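Local coordinates for putative acyl-CoA dehydrogenase (Burkholderia xenovorans, PDB 5JSC), which is a putative acyl-CoA dehydrogenase that binds flavin-adenine dinucleotide between subunits of a four-chain assembly, at residues S269-R283 and A346-M360. Sequence-based numbering, arbitrary orientation.
With FAD (flavin-adenine dinucleotide), chain T; EDO (1,2-ethanediol), chain O.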
# COMPACT_ATOMS: atom_id res chain seq x y z
N SER C 269 -19.78 7.74 1.39
CA SER C 269 -18.32 7.80 1.26
C SER C 269 -17.92 8.26 -0.14
O SER C 269 -17.05 9.12 -0.31
CB SER C 269 -17.71 6.42 1.53
OG SER C 269 -18.01 5.96 2.83
N LEU C 270 -18.57 7.68 -1.14
CA LEU C 270 -18.31 8.03 -2.53
C LEU C 270 -18.61 9.50 -2.80
O LEU C 270 -17.85 10.17 -3.50
CB LEU C 270 -19.17 7.13 -3.42
CG LEU C 270 -19.29 7.45 -4.91
CD1 LEU C 270 -17.92 7.38 -5.57
CD2 LEU C 270 -20.26 6.47 -5.57
N GLY C 271 -19.72 10.01 -2.26
CA GLY C 271 -20.04 11.42 -2.43
C GLY C 271 -18.99 12.34 -1.82
O GLY C 271 -18.57 13.32 -2.43
N PHE C 272 -18.56 12.03 -0.59
CA PHE C 272 -17.46 12.78 0.01
C PHE C 272 -16.22 12.73 -0.87
O PHE C 272 -15.55 13.75 -1.08
CB PHE C 272 -17.15 12.24 1.41
CG PHE C 272 -18.23 12.50 2.44
CD1 PHE C 272 -18.81 13.76 2.56
CD2 PHE C 272 -18.65 11.48 3.29
CE1 PHE C 272 -19.79 14.00 3.51
CE2 PHE C 272 -19.63 11.71 4.24
CZ PHE C 272 -20.21 12.97 4.35
N ALA C 273 -15.89 11.55 -1.41
CA ALA C 273 -14.74 11.42 -2.29
C ALA C 273 -14.90 12.26 -3.55
O ALA C 273 -13.94 12.90 -4.01
CB ALA C 273 -14.50 9.95 -2.65
N ARG C 274 -16.10 12.28 -4.14
CA ARG C 274 -16.29 13.09 -5.34
C ARG C 274 -16.10 14.57 -5.04
O ARG C 274 -15.56 15.32 -5.87
CB ARG C 274 -17.68 12.86 -5.93
CG ARG C 274 -17.85 11.49 -6.57
CD ARG C 274 -19.06 11.51 -7.50
NE ARG C 274 -19.44 10.19 -8.01
CZ ARG C 274 -18.88 9.58 -9.06
NH1 ARG C 274 -17.85 10.14 -9.68
NH2 ARG C 274 -19.33 8.40 -9.47
N HIS C 275 -16.53 15.02 -3.86
CA HIS C 275 -16.28 16.41 -3.48
C HIS C 275 -14.78 16.68 -3.41
O HIS C 275 -14.28 17.67 -3.95
CB HIS C 275 -16.97 16.72 -2.15
CG HIS C 275 -17.01 18.17 -1.81
ND1 HIS C 275 -17.64 18.65 -0.67
CD2 HIS C 275 -16.51 19.26 -2.44
CE1 HIS C 275 -17.52 19.96 -0.62
NE2 HIS C 275 -16.85 20.36 -1.69
N ALA C 276 -14.03 15.77 -2.77
CA ALA C 276 -12.58 15.94 -2.68
C ALA C 276 -11.93 15.93 -4.06
O ALA C 276 -10.99 16.69 -4.32
CB ALA C 276 -11.97 14.84 -1.81
N MET C 277 -12.41 15.05 -4.95
CA MET C 277 -11.89 14.99 -6.31
C MET C 277 -12.07 16.33 -7.02
O MET C 277 -11.15 16.83 -7.69
CB MET C 277 -12.60 13.88 -7.09
CG MET C 277 -12.15 13.70 -8.53
SD MET C 277 -10.69 12.65 -8.60
CE MET C 277 -9.44 13.71 -9.25
N ALA C 278 -13.27 16.91 -6.93
CA ALA C 278 -13.50 18.20 -7.58
C ALA C 278 -12.56 19.26 -7.02
O ALA C 278 -11.98 20.05 -7.78
CB ALA C 278 -14.97 18.61 -7.41
N GLU C 279 -12.39 19.30 -5.70
CA GLU C 279 -11.47 20.26 -5.10
C GLU C 279 -10.04 20.03 -5.59
O GLU C 279 -9.31 20.98 -5.89
CB GLU C 279 -11.53 20.16 -3.58
CG GLU C 279 -12.88 20.46 -2.98
CD GLU C 279 -13.22 21.92 -2.97
OE1 GLU C 279 -12.30 22.75 -2.90
OE2 GLU C 279 -14.43 22.24 -3.01
N GLY C 280 -9.63 18.75 -5.65
CA GLY C 280 -8.26 18.43 -6.01
C GLY C 280 -7.92 18.77 -7.45
O GLY C 280 -6.87 19.35 -7.73
N VAL C 281 -8.81 18.41 -8.39
CA VAL C 281 -8.51 18.72 -9.78
C VAL C 281 -8.53 20.23 -10.01
O VAL C 281 -7.69 20.76 -10.75
CB VAL C 281 -9.44 17.95 -10.74
CG1 VAL C 281 -10.87 18.50 -10.75
CG2 VAL C 281 -8.86 17.90 -12.15
N ALA C 282 -9.46 20.95 -9.37
CA ALA C 282 -9.48 22.40 -9.53
C ALA C 282 -8.21 23.04 -8.99
O ALA C 282 -7.68 23.98 -9.60
CB ALA C 282 -10.71 22.99 -8.83
N ARG C 283 -7.71 22.56 -7.85
CA ARG C 283 -6.49 23.12 -7.28
C ARG C 283 -5.27 22.78 -8.12
O ARG C 283 -4.39 23.62 -8.33
CB ARG C 283 -6.32 22.63 -5.84
CG ARG C 283 -5.12 23.25 -5.12
CD ARG C 283 -5.32 24.74 -4.89
NE ARG C 283 -4.29 25.25 -3.98
CZ ARG C 283 -4.37 26.39 -3.31
NH1 ARG C 283 -5.43 27.19 -3.44
NH2 ARG C 283 -3.38 26.74 -2.49
N ALA C 346 -12.39 6.45 0.04
CA ALA C 346 -12.68 7.87 0.20
C ALA C 346 -11.68 8.52 1.15
O ALA C 346 -11.28 9.67 0.94
CB ALA C 346 -14.10 8.09 0.70
N GLN C 347 -11.27 7.80 2.20
CA GLN C 347 -10.23 8.32 3.08
C GLN C 347 -8.99 8.67 2.29
O GLN C 347 -8.41 9.75 2.47
CB GLN C 347 -9.90 7.28 4.16
CG GLN C 347 -8.80 7.73 5.14
CD GLN C 347 -9.34 8.56 6.29
OE1 GLN C 347 -10.32 8.19 6.94
NE2 GLN C 347 -8.72 9.72 6.54
N GLN C 348 -8.57 7.77 1.39
CA GLN C 348 -7.37 8.00 0.59
C GLN C 348 -7.55 9.17 -0.36
O GLN C 348 -6.63 9.97 -0.55
CB GLN C 348 -7.02 6.74 -0.19
CG GLN C 348 -6.64 5.58 0.70
CD GLN C 348 -6.52 4.29 -0.09
OE1 GLN C 348 -7.08 4.16 -1.18
NE2 GLN C 348 -5.78 3.33 0.46
N VAL C 349 -8.72 9.26 -1.01
CA VAL C 349 -8.98 10.34 -1.95
C VAL C 349 -8.94 11.68 -1.23
O VAL C 349 -8.33 12.65 -1.70
CB VAL C 349 -10.33 10.12 -2.65
CG1 VAL C 349 -10.69 11.33 -3.52
CG2 VAL C 349 -10.27 8.84 -3.48
N ILE C 350 -9.64 11.76 -0.10
CA ILE C 350 -9.69 12.98 0.68
C ILE C 350 -8.31 13.36 1.18
O ILE C 350 -7.91 14.53 1.11
CB ILE C 350 -10.70 12.81 1.83
CG1 ILE C 350 -12.12 12.77 1.25
CG2 ILE C 350 -10.56 13.91 2.86
CD1 ILE C 350 -13.16 12.22 2.23
N ASP C 351 -7.54 12.38 1.65
CA ASP C 351 -6.19 12.65 2.13
C ASP C 351 -5.32 13.23 1.03
O ASP C 351 -4.52 14.15 1.27
CB ASP C 351 -5.57 11.37 2.68
CG ASP C 351 -4.24 11.60 3.31
OD1 ASP C 351 -4.22 12.06 4.47
OD2 ASP C 351 -3.22 11.31 2.64
N ALA C 352 -5.46 12.70 -0.19
CA ALA C 352 -4.70 13.21 -1.33
C ALA C 352 -5.12 14.64 -1.67
O ALA C 352 -4.27 15.47 -1.99
CB ALA C 352 -4.88 12.29 -2.54
N ALA C 353 -6.43 14.94 -1.59
CA ALA C 353 -6.88 16.29 -1.86
C ALA C 353 -6.35 17.29 -0.83
O ALA C 353 -5.99 18.42 -1.18
CB ALA C 353 -8.42 16.34 -1.93
N VAL C 354 -6.32 16.90 0.45
CA VAL C 354 -5.69 17.73 1.47
C VAL C 354 -4.25 18.05 1.07
O VAL C 354 -3.81 19.20 1.11
CB VAL C 354 -5.74 17.04 2.84
CG1 VAL C 354 -4.84 17.77 3.83
CG2 VAL C 354 -7.17 17.00 3.35
N GLN C 355 -3.51 17.02 0.66
CA GLN C 355 -2.10 17.20 0.33
C GLN C 355 -1.92 18.16 -0.85
O GLN C 355 -1.00 18.99 -0.85
CB GLN C 355 -1.46 15.84 0.03
CG GLN C 355 0.05 15.85 0.06
CD GLN C 355 0.63 16.00 1.46
OE1 GLN C 355 -0.10 15.99 2.46
NE2 GLN C 355 1.95 16.14 1.55
N LEU C 356 -2.81 18.07 -1.85
CA LEU C 356 -2.70 18.96 -3.00
C LEU C 356 -2.89 20.41 -2.61
O LEU C 356 -2.31 21.31 -3.24
CB LEU C 356 -3.74 18.56 -4.07
CG LEU C 356 -3.49 17.26 -4.83
CD1 LEU C 356 -4.75 16.78 -5.56
CD2 LEU C 356 -2.31 17.43 -5.81
N TYR C 357 -3.68 20.67 -1.56
CA TYR C 357 -3.93 22.03 -1.10
C TYR C 357 -2.81 22.60 -0.24
O TYR C 357 -2.87 23.79 0.09
CB TYR C 357 -5.24 22.10 -0.33
CG TYR C 357 -6.37 22.52 -1.21
CD1 TYR C 357 -7.10 21.59 -1.93
CD2 TYR C 357 -6.67 23.87 -1.36
CE1 TYR C 357 -8.12 21.99 -2.76
CE2 TYR C 357 -7.70 24.27 -2.17
CZ TYR C 357 -8.42 23.32 -2.87
OH TYR C 357 -9.45 23.71 -3.71
N GLY C 358 -1.80 21.81 0.14
CA GLY C 358 -0.75 22.35 0.98
C GLY C 358 -1.28 22.81 2.33
O GLY C 358 -2.16 22.17 2.93
N GLY C 359 -0.75 23.93 2.82
CA GLY C 359 -1.16 24.43 4.12
C GLY C 359 -2.66 24.67 4.21
O GLY C 359 -3.28 24.41 5.25
N MET C 360 -3.26 25.14 3.12
CA MET C 360 -4.70 25.37 3.11
C MET C 360 -5.48 24.08 3.33
O MET C 360 -6.64 24.13 3.77
CB MET C 360 -5.09 26.00 1.78
CG MET C 360 -6.48 26.55 1.74
SD MET C 360 -6.64 27.56 0.27
CE MET C 360 -5.60 28.95 0.70
PA FAD T . 1.96 24.41 -2.43
O1A FAD T . 3.33 24.97 -2.61
O2A FAD T . 0.88 25.04 -3.28
O5B FAD T . 2.03 22.85 -2.67
C5B FAD T . 0.80 22.09 -2.70
C4B FAD T . 1.21 20.64 -2.80
O4B FAD T . 1.89 20.44 -4.05
C3B FAD T . 2.24 20.19 -1.77
O3B FAD T . 1.66 19.92 -0.49
C2B FAD T . 2.82 18.94 -2.44
O2B FAD T . 2.00 17.80 -2.18
C1B FAD T . 2.76 19.32 -3.93
N9A FAD T . 4.04 19.67 -4.53
C8A FAD T . 4.87 20.70 -4.17
N7A FAD T . 5.91 20.86 -4.96
C5A FAD T . 5.76 19.86 -5.90
C6A FAD T . 6.51 19.49 -7.03
N6A FAD T . 7.64 20.12 -7.40
N1A FAD T . 6.08 18.46 -7.78
C2A FAD T . 4.96 17.83 -7.41
N3A FAD T . 4.16 18.08 -6.37
C4A FAD T . 4.61 19.11 -5.65
N1 FAD T . 5.73 28.46 6.63
C2 FAD T . 6.63 29.35 7.13
O2 FAD T . 7.32 30.07 6.40
N3 FAD T . 6.80 29.46 8.49
C4 FAD T . 6.14 28.71 9.45
O4 FAD T . 6.31 28.95 10.64
C4X FAD T . 5.21 27.75 8.92
N5 FAD T . 4.50 27.06 9.76
C5X FAD T . 3.48 26.27 9.25
C6 FAD T . 2.60 25.65 10.15
C7 FAD T . 1.49 24.94 9.69
C7M FAD T . 0.54 24.32 10.69
C8 FAD T . 1.26 24.84 8.31
C8M FAD T . 0.06 24.09 7.78
C9 FAD T . 2.14 25.44 7.42
C9A FAD T . 3.24 26.16 7.88
N10 FAD T . 4.08 26.87 7.00
C10 FAD T . 5.06 27.71 7.49
C1' FAD T . 3.83 26.81 5.55
C2' FAD T . 4.28 25.51 4.90
O2' FAD T . 5.71 25.44 4.85
C3' FAD T . 3.71 25.42 3.48
O3' FAD T . 2.31 25.23 3.63
C4' FAD T . 4.28 24.29 2.63
O4' FAD T . 5.64 24.60 2.28
C5' FAD T . 3.47 24.04 1.38
O5' FAD T . 3.36 25.28 0.65
P FAD T . 1.87 25.66 0.15
O1P FAD T . 0.89 25.63 1.26
O2P FAD T . 1.96 26.99 -0.54
O3P FAD T . 1.52 24.52 -0.90
C1 EDO O . -22.77 7.20 -9.65
O1 EDO O . -21.85 7.43 -8.59
C2 EDO O . -23.77 8.34 -9.73
O2 EDO O . -23.10 9.59 -9.56
O HOH W 1 -1.86 23.98 -3.39
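Two nearly parallel helices of the C-terminal helical domain of the acyl-CoA dehydrogenase fold pack here, and their contact runs up to an FAD site. The axes of 269-283 and 346-356 come within 8.5 Å at 22°. Small residues allow this: Ala273 faces Ala346, Gly280 CA meets Leu356 CD1, and Ala353 CB comes down on Ala276 O. Ala276 CB sits 3.7 Å from Ile350 CG1 and also touches Val349 CG1 and Ala353 CB. Ile350 CD1 reaches on to Phe272 CB. Past this apolar stretch, Arg283 lies over one face of the Tyr357 ring. Arg283 CG stands 3.8 Å from the centroid of the Tyr357 ring, only 4° off the normal, a CH-pi contact. CG is anti to the backbone N, and the bend at chi2 carries the rest of the chain across the ring. One face of the guanidinium is met by Tyr357 CD2, off-centre, the two planes 26° apart. At the far end of the ring, Tyr357 OH gives a weak hydrogen bond of 3.5 Å to Glu279 O. Gly358, with positive phi, follows the helix beside the FAD diphosphate, and Gly359 N donates to FAD O1P at 2.8 Å. Glu386 of the second subunit is also hydrogen-bonded to FAD. One water joins helix, arginine and cofactor: it accepts from Arg283 NE at 2.8 Å and donates to Leu356 O and FAD O2A.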